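Local coordinates for hypothetical protein AGR_pAT_315 (Agrobacterium tumefaciens str. C58, PDB 1VQY) that is of unknown function but belongs to the NIPSNAP family, whose members share the ferredoxin-like fold of dimeric alpha+beta barrel proteins, at residues A90-P93 with R94-L98. Residues are numbered along the deposited sequence; the frame is centred on the assembly and turned at random.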
loop_
_atom_site.group_PDB
_atom_site.type_symbol
_atom_site.label_atom_id
_atom_site.label_comp_id
_atom_site.label_asym_id
_atom_site.label_seq_id
_atom_site.Cartn_x
_atom_site.Cartn_y
_atom_site.Cartn_z
ATOM N N ALA B 90 -23.552 -23.435 -4.790
ATOM C CA ALA B 90 -22.679 -24.602 -4.814
ATOM C C ALA B 90 -21.303 -24.299 -5.452
ATOM O O ALA B 90 -20.316 -24.973 -5.154
ATOM C CB ALA B 90 -23.379 -25.760 -5.551
ATOM N N PHE B 91 -21.241 -23.282 -6.311
ATOM C CA PHE B 91 -20.013 -22.957 -7.063
ATOM C C PHE B 91 -19.054 -21.990 -6.354
ATOM O O PHE B 91 -17.814 -22.161 -6.403
ATOM C CB PHE B 91 -20.351 -22.375 -8.451
ATOM C CG PHE B 91 -19.155 -21.829 -9.168
ATOM C CD1 PHE B 91 -18.321 -22.667 -9.879
ATOM C CD2 PHE B 91 -18.827 -20.469 -9.083
ATOM C CE1 PHE B 91 -17.184 -22.162 -10.518
ATOM C CE2 PHE B 91 -17.698 -19.956 -9.727
ATOM C CZ PHE B 91 -16.875 -20.804 -10.443
ATOM N N ILE B 92 -19.618 -20.963 -5.733
ATOM C CA ILE B 92 -18.820 -19.858 -5.192
ATOM C C ILE B 92 -17.885 -20.202 -3.994
ATOM O O ILE B 92 -16.800 -19.619 -3.876
ATOM C CB ILE B 92 -19.723 -18.611 -4.908
ATOM C CG1 ILE B 92 -18.881 -17.378 -4.538
ATOM C CG2 ILE B 92 -20.726 -18.894 -3.829
ATOM C CD1 ILE B 92 -17.850 -16.973 -5.607
ATOM N N PRO B 93 -18.273 -21.162 -3.132
ATOM C CA PRO B 93 -17.348 -21.527 -2.071
ATOM C C PRO B 93 -16.074 -22.189 -2.602
ATOM O O PRO B 93 -15.027 -22.071 -1.975
ATOM C CB PRO B 93 -18.140 -22.537 -1.220
ATOM C CG PRO B 93 -19.559 -22.414 -1.652
ATOM C CD PRO B 93 -19.501 -21.976 -3.071
ATOM N N ARG B 94 -16.157 -22.884 -3.726
ATOM C CA ARG B 94 -14.981 -23.545 -4.279
ATOM C C ARG B 94 -14.059 -22.550 -4.941
ATOM O O ARG B 94 -12.856 -22.787 -5.045
ATOM C CB ARG B 94 -15.378 -24.592 -5.318
ATOM C CG ARG B 94 -16.139 -25.768 -4.769
ATOM C CD ARG B 94 -16.431 -26.738 -5.888
ATOM N NE ARG B 94 -17.708 -26.448 -6.521
ATOM C CZ ARG B 94 -17.982 -26.626 -7.818
ATOM N NH1 ARG B 94 -17.054 -27.077 -8.670
ATOM N NH2 ARG B 94 -19.210 -26.347 -8.268
ATOM N N LEU B 95 -14.630 -21.460 -5.435
ATOM C CA LEU B 95 -13.836 -20.410 -6.036
ATOM C C LEU B 95 -13.224 -19.495 -4.963
ATOM O O LEU B 95 -12.046 -19.170 -5.010
ATOM C CB LEU B 95 -14.698 -19.583 -6.973
ATOM C CG LEU B 95 -13.881 -18.662 -7.871
ATOM C CD1 LEU B 95 -13.118 -19.473 -8.926
ATOM C CD2 LEU B 95 -14.786 -17.627 -8.510
ATOM N N SER B 96 -14.046 -19.091 -4.001
ATOM C CA SER B 96 -13.651 -18.130 -2.959
ATOM C C SER B 96 -12.481 -18.575 -2.106
ATOM O O SER B 96 -11.727 -17.746 -1.621
ATOM C CB SER B 96 -14.831 -17.865 -2.024
ATOM O OG SER B 96 -15.903 -17.302 -2.742
ATOM N N VAL B 97 -12.360 -19.879 -1.891
ATOM C CA VAL B 97 -11.229 -20.411 -1.134
ATOM C C VAL B 97 -9.864 -20.221 -1.858
ATOM O O VAL B 97 -8.808 -20.295 -1.228
ATOM C CB VAL B 97 -11.442 -21.903 -0.782
ATOM C CG1 VAL B 97 -11.379 -22.770 -2.012
ATOM C CG2 VAL B 97 -10.394 -22.361 0.256
ATOM N N LEU B 98 -9.889 -19.970 -3.164
ATOM C CA LEU B 98 -8.660 -19.801 -3.937
ATOM C C LEU B 98 -8.210 -18.346 -3.986
ATOM O O LEU B 98 -7.142 -18.054 -4.521
ATOM C CB LEU B 98 -8.874 -20.285 -5.366
ATOM C CG LEU B 98 -9.202 -21.762 -5.601
ATOM C CD1 LEU B 98 -9.295 -22.015 -7.093
ATOM C CD2 LEU B 98 -8.150 -22.655 -4.975
#
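Ser96 and Ile92 meet near the C-terminal end of helix 86-96, the last helix before strand 99-109 in this dimeric alpha+beta barrel fold. Two good hydrogen bonds, and a weak one from Leu95 N, meet at Ile92 O. The Ser96 amide donates to Ile92 O at 2.8 Å. Ser96 OG, turned back beside its own backbone N, reaches Ile92 O at 2.7 Å from above the carbonyl plane. One turn earlier Pro93, which has no amide hydrogen, kinks the helix, and the bonds to Phe91 O from Arg94 N and Leu95 N are weak. Arg94 N thus turns to Phe91 O and not to Ala90 O, and Arg94 NE takes Ala90 O in its place, at 3.3 Å in a nearly straight bond lying in the guanidinium plane. Arg94 NH2 forms a salt bridge with Glu37 of helix 27-46, so the guanidinium has two partners, Ala90 O and Glu37. It stands almost perpendicular to the Phe91 ring, whose CD1 lies over one guanidinium face. The apolar side of the turn packs against helix 27-46, where Tyr30 and Val34 meet Leu95. There Leu95 CD2 rests obliquely against Phe91 CE2, 3.9 Å away.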